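Long-range contacts in Crov588 (Cafeteriavirus, PDB 6NYR), which is of unknown function but folds into a nearly closed ring of FNIP-type leucine-rich repeats, successive turns adding parallel strands to its inner side: residues A[209-214]-A[231-236]; A[253-258]-A[274-279]; A[506-511]-A[524-529]. All blocks are in the same frame, centred on the assembly; numbering follows the deposited sequence.

Contact 1: A[209-214]-A[231-236]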
loop_
_atom_site.group_PDB
_atom_site.type_symbol
_atom_site.label_atom_id
_atom_site.label_comp_id
_atom_site.label_asym_id
_atom_site.label_seq_id
_atom_site.Cartn_x
_atom_site.Cartn_y
_atom_site.Cartn_z
ATOM N N LEU A 209 -17.554 14.856 -23.337
ATOM C CA LEU A 209 -17.387 14.264 -22.017
ATOM C C LEU A 209 -17.026 12.788 -22.140
ATOM O O LEU A 209 -17.663 12.039 -22.886
ATOM C CB LEU A 209 -18.675 14.431 -21.211
ATOM C CG LEU A 209 -18.603 14.248 -19.696
ATOM C CD1 LEU A 209 -17.765 15.362 -19.085
ATOM C CD2 LEU A 209 -19.989 14.227 -19.076
ATOM N N THR A 210 -15.983 12.375 -21.418
ATOM C CA THR A 210 -15.546 10.984 -21.403
ATOM C C THR A 210 -15.762 10.295 -20.065
ATOM O O THR A 210 -15.982 9.083 -20.043
ATOM C CB THR A 210 -14.058 10.883 -21.774
ATOM O OG1 THR A 210 -13.266 11.639 -20.848
ATOM C CG2 THR A 210 -13.825 11.401 -23.189
ATOM N N HIS A 211 -15.705 11.030 -18.955
ATOM C CA HIS A 211 -15.794 10.451 -17.618
ATOM C C HIS A 211 -16.887 11.179 -16.848
ATOM O O HIS A 211 -16.811 12.400 -16.669
ATOM C CB HIS A 211 -14.466 10.572 -16.861
ATOM C CG HIS A 211 -13.384 9.670 -17.366
ATOM N ND1 HIS A 211 -12.863 9.767 -18.638
ATOM C CD2 HIS A 211 -12.708 8.667 -16.757
ATOM C CE1 HIS A 211 -11.920 8.856 -18.796
ATOM N NE2 HIS A 211 -11.806 8.174 -17.671
ATOM N N LEU A 212 -17.885 10.436 -16.375
ATOM C CA LEU A 212 -18.993 11.004 -15.615
ATOM C C LEU A 212 -19.147 10.214 -14.325
ATOM O O LEU A 212 -19.371 8.998 -14.360
ATOM C CB LEU A 212 -20.295 10.977 -16.420
ATOM C CG LEU A 212 -21.544 11.485 -15.700
ATOM C CD1 LEU A 212 -21.363 12.924 -15.239
ATOM C CD2 LEU A 212 -22.778 11.360 -16.591
ATOM N N THR A 213 -19.037 10.907 -13.195
ATOM C CA THR A 213 -19.147 10.304 -11.877
ATOM C C THR A 213 -20.238 11.014 -11.090
ATOM O O THR A 213 -20.209 12.243 -10.963
ATOM C CB THR A 213 -17.819 10.403 -11.107
ATOM O OG1 THR A 213 -16.785 9.740 -11.841
ATOM C CG2 THR A 213 -17.943 9.777 -9.725
ATOM N N PHE A 214 -21.199 10.245 -10.578
ATOM C CA PHE A 214 -22.215 10.771 -9.679
ATOM C C PHE A 214 -21.848 10.457 -8.233
ATOM O O PHE A 214 -20.988 9.618 -7.944
ATOM C CB PHE A 214 -23.611 10.207 -9.993
ATOM C CG PHE A 214 -24.157 10.654 -11.308
ATOM C CD1 PHE A 214 -24.609 11.952 -11.478
ATOM C CD2 PHE A 214 -24.226 9.778 -12.375
ATOM C CE1 PHE A 214 -25.106 12.376 -12.694
ATOM C CE2 PHE A 214 -24.727 10.190 -13.597
ATOM C CZ PHE A 214 -25.168 11.491 -13.756
ATOM N N LEU A 231 -18.833 9.382 -24.124
ATOM C CA LEU A 231 -18.625 8.849 -22.786
ATOM C C LEU A 231 -18.022 7.451 -22.842
ATOM O O LEU A 231 -18.536 6.565 -23.531
ATOM C CB LEU A 231 -19.952 8.816 -22.028
ATOM C CG LEU A 231 -19.845 8.905 -20.507
ATOM C CD1 LEU A 231 -19.391 10.311 -20.103
ATOM C CD2 LEU A 231 -21.154 8.534 -19.832
ATOM N N THR A 232 -16.934 7.254 -22.097
ATOM C CA THR A 232 -16.348 5.935 -21.921
ATOM C C THR A 232 -16.436 5.417 -20.492
ATOM O O THR A 232 -16.403 4.198 -20.294
ATOM C CB THR A 232 -14.870 5.950 -22.339
ATOM O OG1 THR A 232 -14.114 6.747 -21.415
ATOM C CG2 THR A 232 -14.726 6.529 -23.737
ATOM N N TYR A 233 -16.546 6.303 -19.505
ATOM C CA TYR A 233 -16.525 5.950 -18.093
ATOM C C TYR A 233 -17.769 6.525 -17.434
ATOM O O TYR A 233 -18.042 7.724 -17.558
ATOM C CB TYR A 233 -15.252 6.486 -17.417
ATOM C CG TYR A 233 -15.134 6.145 -15.947
ATOM C CD1 TYR A 233 -15.861 6.845 -14.994
ATOM C CD2 TYR A 233 -14.290 5.130 -15.508
ATOM C CE1 TYR A 233 -15.762 6.543 -13.651
ATOM C CE2 TYR A 233 -14.184 4.824 -14.165
ATOM C CZ TYR A 233 -14.923 5.535 -13.238
ATOM O OH TYR A 233 -14.828 5.241 -11.896
ATOM N N LEU A 234 -18.529 5.666 -16.750
ATOM C CA LEU A 234 -19.738 6.085 -16.043
ATOM C C LEU A 234 -19.782 5.398 -14.687
ATOM O O LEU A 234 -19.819 4.165 -14.617
ATOM C CB LEU A 234 -20.994 5.751 -16.860
ATOM C CG LEU A 234 -22.352 6.113 -16.265
ATOM C CD1 LEU A 234 -22.448 7.603 -16.001
ATOM C CD2 LEU A 234 -23.474 5.660 -17.190
ATOM N N GLU A 235 -19.785 6.194 -13.618
ATOM C CA GLU A 235 -19.830 5.683 -12.252
ATOM C C GLU A 235 -20.985 6.333 -11.506
ATOM O O GLU A 235 -20.997 7.556 -11.325
ATOM C CB GLU A 235 -18.514 5.952 -11.517
ATOM C CG GLU A 235 -18.560 5.602 -10.033
ATOM C CD GLU A 235 -17.260 5.912 -9.310
ATOM O OE1 GLU A 235 -16.236 6.114 -9.991
ATOM O OE2 GLU A 235 -17.267 5.945 -8.062
ATOM N N PHE A 236 -21.942 5.519 -11.065
ATOM C CA PHE A 236 -23.056 6.020 -10.278
ATOM C C PHE A 236 -22.707 6.044 -8.791
ATOM O O PHE A 236 -21.744 5.425 -8.336
ATOM C CB PHE A 236 -24.323 5.177 -10.484
ATOM C CG PHE A 236 -24.925 5.321 -11.844
ATOM C CD1 PHE A 236 -25.574 6.483 -12.204
ATOM C CD2 PHE A 236 -24.849 4.287 -12.763
ATOM C CE1 PHE A 236 -26.122 6.624 -13.460
ATOM C CE2 PHE A 236 -25.401 4.418 -14.018
ATOM C CZ PHE A 236 -26.038 5.588 -14.367
#
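The imidazole of His211 overlaps the CB of Tyr233 with one face, His211 CD2 coming to 3.4 Å from Tyr233 CB. The rings are near parallel but slid apart, since the first torsions differ: CG of His211 stands beside its backbone N (chi1 -72°), that of Tyr233 anti to it (chi1 -179°). The phenol of Tyr233 runs forward to Glu235, two residues on in the same strand. There the Tyr233 hydroxyl donates to OE1 on the anti side of the Glu235 carboxylate, somewhat out of its plane, tying down both side chains. Thr213 flanks this pair: its CG2 lies alongside the acid, 3.9 Å from Glu235 CD. The rotation of His211 is held by ND1, 2.9 Å from Thr210 OG1 in the plane of the imidazole; that hydroxyl is also bonded to Thr188 O.

Beneath these groups run the in-register parallel strands 211-213 and 233-235, equivalent pieces of successive turns of the leucine-rich-repeat solenoid. At their start Thr210 O is gripped by two amides: Thr232 N sits on a lone pair in the carbonyl plane, and Tyr233 N lies almost straight ahead of the C=O at 2.9 Å.

On the interior face Leu212 CD2 rests on Leu234 CD1 at 3.8 Å. Leu231 CD1 tucks up under the Thr210 carbonyl and meets both Leu212 CB (3.9 Å) and Leu209 CG (4.0 Å). Phe214 and Phe236 lie side by side, planes at 7°, meeting rim to rim at Phe214 CD2 and Phe236 CD1, 3.6 Å apart; their stacking partners are Phe218 for Phe214 and Phe240 for Phe236.

Contact 2: A[253-258]-A[274-279]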
loop_
_atom_site.group_PDB
_atom_site.type_symbol
_atom_site.label_atom_id
_atom_site.label_comp_id
_atom_site.label_asym_id
_atom_site.label_seq_id
_atom_site.Cartn_x
_atom_site.Cartn_y
_atom_site.Cartn_z
ATOM N N LEU A 253 -19.238 3.396 -24.354
ATOM C CA LEU A 253 -18.922 3.155 -22.950
ATOM C C LEU A 253 -18.065 1.905 -22.780
ATOM O O LEU A 253 -18.381 0.841 -23.321
ATOM C CB LEU A 253 -20.220 3.020 -22.157
ATOM C CG LEU A 253 -20.209 3.314 -20.660
ATOM C CD1 LEU A 253 -19.805 4.732 -20.355
ATOM C CD2 LEU A 253 -21.606 3.009 -20.092
ATOM N N THR A 254 -16.980 2.038 -22.014
ATOM C CA THR A 254 -16.114 0.910 -21.701
ATOM C C THR A 254 -16.115 0.512 -20.231
ATOM O O THR A 254 -15.893 -0.661 -19.931
ATOM C CB THR A 254 -14.667 1.217 -22.114
ATOM O OG1 THR A 254 -14.201 2.382 -21.420
ATOM C CG2 THR A 254 -14.579 1.455 -23.617
ATOM N N TYR A 255 -16.336 1.453 -19.314
ATOM C CA TYR A 255 -16.381 1.173 -17.884
ATOM C C TYR A 255 -17.728 1.615 -17.323
ATOM O O TYR A 255 -18.132 2.769 -17.507
ATOM C CB TYR A 255 -15.254 1.899 -17.134
ATOM C CG TYR A 255 -13.874 1.299 -17.302
ATOM C CD1 TYR A 255 -13.291 1.192 -18.557
ATOM C CD2 TYR A 255 -13.143 0.860 -16.202
ATOM C CE1 TYR A 255 -12.030 0.651 -18.716
ATOM C CE2 TYR A 255 -11.880 0.319 -16.352
ATOM C CZ TYR A 255 -11.327 0.217 -17.613
ATOM O OH TYR A 255 -10.070 -0.322 -17.764
ATOM N N LEU A 256 -18.409 0.707 -16.620
ATOM C CA LEU A 256 -19.695 0.995 -15.991
ATOM C C LEU A 256 -19.660 0.503 -14.553
ATOM O O LEU A 256 -19.416 -0.683 -14.308
ATOM C CB LEU A 256 -20.846 0.325 -16.749
ATOM C CG LEU A 256 -22.238 0.429 -16.124
ATOM C CD1 LEU A 256 -22.762 1.862 -16.203
ATOM C CD2 LEU A 256 -23.225 -0.536 -16.770
ATOM N N GLU A 257 -19.893 1.406 -13.605
ATOM C CA GLU A 257 -19.931 1.037 -12.196
ATOM C C GLU A 257 -21.221 1.545 -11.568
ATOM O O GLU A 257 -21.531 2.739 -11.651
ATOM C CB GLU A 257 -18.729 1.602 -11.428
ATOM C CG GLU A 257 -18.782 1.339 -9.929
ATOM C CD GLU A 257 -17.465 1.636 -9.230
ATOM O OE1 GLU A 257 -16.508 2.054 -9.915
ATOM O OE2 GLU A 257 -17.380 1.428 -8.003
ATOM N N PHE A 258 -21.966 0.640 -10.941
ATOM C CA PHE A 258 -23.133 1.014 -10.160
ATOM C C PHE A 258 -22.745 1.190 -8.695
ATOM O O PHE A 258 -21.755 0.629 -8.218
ATOM C CB PHE A 258 -24.231 -0.042 -10.271
ATOM C CG PHE A 258 -24.812 -0.171 -11.646
ATOM C CD1 PHE A 258 -25.737 0.747 -12.112
ATOM C CD2 PHE A 258 -24.443 -1.221 -12.466
ATOM C CE1 PHE A 258 -26.274 0.626 -13.378
ATOM C CE2 PHE A 258 -24.976 -1.349 -13.735
ATOM C CZ PHE A 258 -25.895 -0.423 -14.192
ATOM N N SER A 274 -19.826 -2.238 -26.313
ATOM C CA SER A 274 -18.475 -1.729 -26.123
ATOM C C SER A 274 -17.945 -1.947 -24.710
ATOM O O SER A 274 -16.729 -1.860 -24.501
ATOM C CB SER A 274 -18.442 -0.231 -26.445
ATOM O OG SER A 274 -19.548 0.435 -25.848
ATOM N N LEU A 275 -18.815 -2.226 -23.744
ATOM C CA LEU A 275 -18.383 -2.299 -22.354
ATOM C C LEU A 275 -17.391 -3.437 -22.143
ATOM O O LEU A 275 -17.642 -4.581 -22.534
ATOM C CB LEU A 275 -19.592 -2.485 -21.435
ATOM C CG LEU A 275 -20.397 -1.241 -21.064
ATOM C CD1 LEU A 275 -21.699 -1.652 -20.370
ATOM C CD2 LEU A 275 -19.594 -0.302 -20.175
ATOM N N THR A 276 -16.266 -3.116 -21.508
ATOM C CA THR A 276 -15.289 -4.114 -21.098
ATOM C C THR A 276 -15.316 -4.395 -19.602
ATOM O O THR A 276 -15.040 -5.527 -19.192
ATOM C CB THR A 276 -13.876 -3.670 -21.497
ATOM O OG1 THR A 276 -13.637 -2.337 -21.023
ATOM C CG2 THR A 276 -13.711 -3.713 -23.011
ATOM N N HIS A 277 -15.639 -3.395 -18.783
ATOM C CA HIS A 277 -15.655 -3.537 -17.333
ATOM C C HIS A 277 -17.026 -3.177 -16.779
ATOM O O HIS A 277 -17.538 -2.081 -17.036
ATOM C CB HIS A 277 -14.593 -2.647 -16.677
ATOM C CG HIS A 277 -13.185 -3.032 -17.005
ATOM N ND1 HIS A 277 -12.689 -3.026 -18.292
ATOM C CD2 HIS A 277 -12.168 -3.443 -16.212
ATOM C CE1 HIS A 277 -11.427 -3.413 -18.277
ATOM N NE2 HIS A 277 -11.086 -3.671 -17.028
ATOM N N ILE A 278 -17.614 -4.097 -16.018
ATOM C CA ILE A 278 -18.858 -3.852 -15.298
ATOM C C ILE A 278 -18.647 -4.189 -13.830
ATOM O O ILE A 278 -18.178 -5.282 -13.498
ATOM C CB ILE A 278 -20.031 -4.676 -15.867
ATOM C CG1 ILE A 278 -20.378 -4.188 -17.275
ATOM C CG2 ILE A 278 -21.248 -4.592 -14.954
ATOM C CD1 ILE A 278 -21.413 -5.026 -17.985
ATOM N N THR A 279 -19.004 -3.256 -12.955
ATOM C CA THR A 279 -19.013 -3.480 -11.517
ATOM C C THR A 279 -20.406 -3.173 -10.990
ATOM O O THR A 279 -20.975 -2.122 -11.306
ATOM C CB THR A 279 -17.975 -2.609 -10.806
ATOM O OG1 THR A 279 -16.661 -2.978 -11.247
ATOM C CG2 THR A 279 -18.071 -2.784 -9.292
HETATM O O HOH W 1 -16.264 -1.629 -13.603
#
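Tyr255 and His277 choose the same first torsion, CG beside the backbone N (chi1 -75° and -66°), a shared choice that sends both rings the same way and lets them form an offset stack with centroids 4.1 Å apart. Tyr255 CZ lies over the centre of the imidazole, and the phenol oxygen lies above its CE1-NE2 rim, Tyr255 OH being 3.4 Å from His277 CE1. His277 CB in turn sits against the face of the Tyr255 ring, a CH-pi contact. The turn of the imidazole about its own axis is fixed by Thr276 OG1, which meets His277 ND1 in the ring plane at 3.0 Å. Further along the row His277 stacks on His299.

Among the buried leucines, CG of Leu275 stands beside its own N (chi1 -81°), with the chain extended at chi2, and this carries CD2 in under the neighbouring turn. There it fills the angle between two leucines, with Leu275 CD2 3.7 Å from Leu253 CG and again 3.7 Å from Leu256 CB. Ser274 turns its hydroxyl in between backbone N and carbonyl carbon, from where Ser274 OG donates to Leu253 O at 2.8 Å, tilted out of the carbonyl plane. Two amides, Thr276 N and His277 N, share Thr254 O, whereas Thr254 OG1 is held by Thr232 O on the other side.

Glu257 stretches out alongside Thr279, its CG against Thr279 CB. A water held by Thr279 OG1 at 2.7 Å also makes a weak bond to Leu256 O. Short parallel strands one turn apart, with Leu or Ile turned into the core, are the hallmark of the leucine-rich-repeat solenoid; here the Tyr255/His277 face looks into the opening of the ring.

Contact 3: A[506-511]-A[524-529]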
loop_
_atom_site.group_PDB
_atom_site.type_symbol
_atom_site.label_atom_id
_atom_site.label_comp_id
_atom_site.label_asym_id
_atom_site.label_seq_id
_atom_site.Cartn_x
_atom_site.Cartn_y
_atom_site.Cartn_z
ATOM N N GLN A 506 14.647 -25.557 20.456
ATOM C CA GLN A 506 15.424 -26.786 20.505
ATOM C C GLN A 506 16.880 -26.482 20.170
ATOM O O GLN A 506 17.177 -25.539 19.432
ATOM C CB GLN A 506 14.886 -27.831 19.519
ATOM C CG GLN A 506 13.457 -28.269 19.762
ATOM C CD GLN A 506 13.253 -28.868 21.138
ATOM O OE1 GLN A 506 13.988 -29.759 21.560
ATOM N NE2 GLN A 506 12.243 -28.376 21.848
ATOM N N LYS A 507 17.786 -27.290 20.713
ATOM C CA LYS A 507 19.199 -27.149 20.392
ATOM C C LYS A 507 19.450 -27.477 18.926
ATOM O O LYS A 507 18.788 -28.342 18.342
ATOM C CB LYS A 507 20.044 -28.042 21.301
ATOM C CG LYS A 507 20.197 -27.473 22.707
ATOM C CD LYS A 507 20.910 -28.423 23.658
ATOM C CE LYS A 507 20.922 -27.837 25.067
ATOM N NZ LYS A 507 21.178 -28.853 26.122
ATOM N N ILE A 508 20.402 -26.757 18.334
ATOM C CA ILE A 508 20.840 -26.962 16.959
ATOM C C ILE A 508 22.289 -27.432 16.992
ATOM O O ILE A 508 23.169 -26.711 17.478
ATOM C CB ILE A 508 20.694 -25.679 16.128
ATOM C CG1 ILE A 508 19.290 -25.096 16.315
ATOM C CG2 ILE A 508 20.959 -25.956 14.657
ATOM C CD1 ILE A 508 18.974 -23.920 15.418
ATOM N N MET A 509 22.539 -28.636 16.480
ATOM C CA MET A 509 23.884 -29.193 16.480
ATOM C C MET A 509 24.594 -28.793 15.182
ATOM O O MET A 509 24.124 -27.932 14.433
ATOM C CB MET A 509 23.828 -30.702 16.717
ATOM C CG MET A 509 22.898 -31.494 15.822
ATOM S SD MET A 509 22.778 -33.209 16.404
ATOM C CE MET A 509 22.144 -34.043 14.947
ATOM N N GLU A 510 25.730 -29.425 14.890
ATOM C CA GLU A 510 26.706 -28.812 13.989
ATOM C C GLU A 510 26.324 -28.865 12.512
ATOM O O GLU A 510 26.300 -27.831 11.836
ATOM C CB GLU A 510 28.084 -29.461 14.209
ATOM C CG GLU A 510 28.891 -28.824 15.334
ATOM C CD GLU A 510 30.214 -29.524 15.597
ATOM O OE1 GLU A 510 30.983 -29.735 14.635
ATOM O OE2 GLU A 510 30.477 -29.873 16.768
ATOM N N ASN A 511 26.068 -30.051 11.976
ATOM C CA ASN A 511 25.770 -30.184 10.545
ATOM C C ASN A 511 24.269 -30.297 10.290
ATOM O O ASN A 511 23.773 -31.247 9.684
ATOM C CB ASN A 511 26.532 -31.364 9.948
ATOM C CG ASN A 511 28.031 -31.144 9.950
ATOM O OD1 ASN A 511 28.784 -31.905 10.558
ATOM N ND2 ASN A 511 28.475 -30.089 9.271
ATOM N N THR A 524 10.289 -15.938 18.962
ATOM C CA THR A 524 10.218 -15.391 20.311
ATOM C C THR A 524 11.006 -16.228 21.308
ATOM O O THR A 524 11.805 -15.701 22.090
ATOM C CB THR A 524 8.749 -15.303 20.745
ATOM O OG1 THR A 524 8.049 -14.372 19.911
ATOM C CG2 THR A 524 8.626 -14.888 22.205
ATOM N N SER A 525 10.800 -17.542 21.289
ATOM C CA SER A 525 11.174 -18.373 22.422
ATOM C C SER A 525 12.590 -18.924 22.355
ATOM O O SER A 525 13.102 -19.379 23.384
ATOM C CB SER A 525 10.194 -19.544 22.554
ATOM O OG SER A 525 8.885 -19.078 22.834
ATOM N N PHE A 526 13.238 -18.901 21.195
ATOM C CA PHE A 526 14.535 -19.550 21.086
ATOM C C PHE A 526 15.510 -18.954 22.096
ATOM O O PHE A 526 15.742 -17.741 22.112
ATOM C CB PHE A 526 15.108 -19.420 19.678
ATOM C CG PHE A 526 16.447 -20.084 19.534
ATOM C CD1 PHE A 526 16.536 -21.462 19.436
ATOM C CD2 PHE A 526 17.616 -19.343 19.540
ATOM C CE1 PHE A 526 17.761 -22.087 19.327
ATOM C CE2 PHE A 526 18.846 -19.959 19.427
ATOM C CZ PHE A 526 18.918 -21.337 19.321
ATOM N N ASN A 527 16.083 -19.807 22.939
ATOM C CA ASN A 527 17.062 -19.356 23.920
ATOM C C ASN A 527 18.022 -20.498 24.251
ATOM O O ASN A 527 18.263 -20.823 25.414
ATOM C CB ASN A 527 16.366 -18.831 25.176
ATOM C CG ASN A 527 17.319 -18.121 26.114
ATOM O OD1 ASN A 527 18.401 -17.694 25.711
ATOM N ND2 ASN A 527 16.918 -17.982 27.373
ATOM N N GLN A 528 18.595 -21.112 23.222
ATOM C CA GLN A 528 19.573 -22.177 23.395
ATOM C C GLN A 528 20.953 -21.681 22.990
ATOM O O GLN A 528 21.096 -20.929 22.021
ATOM C CB GLN A 528 19.211 -23.419 22.574
ATOM C CG GLN A 528 17.863 -24.031 22.917
ATOM C CD GLN A 528 17.745 -24.417 24.379
ATOM O OE1 GLN A 528 18.633 -25.058 24.943
ATOM N NE2 GLN A 528 16.642 -24.023 25.002
ATOM N N ASN A 529 21.966 -22.098 23.744
ATOM C CA ASN A 529 23.329 -21.680 23.458
ATOM C C ASN A 529 23.773 -22.198 22.096
ATOM O O ASN A 529 23.535 -23.356 21.745
ATOM C CB ASN A 529 24.269 -22.200 24.544
ATOM C CG ASN A 529 25.700 -21.780 24.321
ATOM O OD1 ASN A 529 26.025 -20.593 24.348
ATOM N ND2 ASN A 529 26.573 -22.759 24.098
HETATM O O HOH W 2 24.508 -24.522 18.802
#
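Gln528 leaves its backbone with CG beside N (chi1 -60°) and bends again at chi2 (-57°), which lays its chain over the backbone at Gln506 and brings its amide across Lys507. Gln528 CG packs 3.8 Å from Gln506 C, and Gln528 OE1 meets the methylenes of the extended lysine, 3.6 Å from Lys507 CE. The other end of the amide, NE2, is hydrogen-bonded to Asn505 OD1. Phe526, its CG anti to N (chi1 -180°), sends its ring edge to the same backbone: CE1 of Phe526 lies 3.5 Å from Gln506 O, which sits in the ring plane. Over one face of that ring stands Gln528 N, while Ile508 CD1 just grazes Phe526 CE1 at 4.5 Å.

No direct hydrogen bond joins the two segments. A water bridges them, donating to Ile508 O at 2.9 Å and weakly to Asn529 O. Asn505 OD1 also accepts from Asn527 N, and Asn527 OD1 passes the pattern on to Asn549 N in the next turn. Asparagines bonded from turn to turn in this way are characteristic of leucine-rich-repeat solenoids, and here they belong to the Phe-Asn-Gln sequence that recurs in the FNIP repeats.

In the fold
Contacts 1 and 2 are consecutive steps along the same parallel row, their centres 10 Å apart. Strands 233-235 and 255-257 are neighbours and weld them together: Thr232 O lies 2.8 Å from Thr254 N and Phe236 N 2.9 Å from Glu257 O, both probable hydrogen bonds, while Phe236 CD2 packs on Phe258 CD1 at 3.7 Å. Contact 3 lies across the ring, on the opposite side of the chain's centre, about 61 Å from contact 1 and 58 Å from contact 2 between centres. It is farther out, 36 Å from the chain's centre against 26 Å, joining loops of successive turns where contacts 1 and 2 join strands.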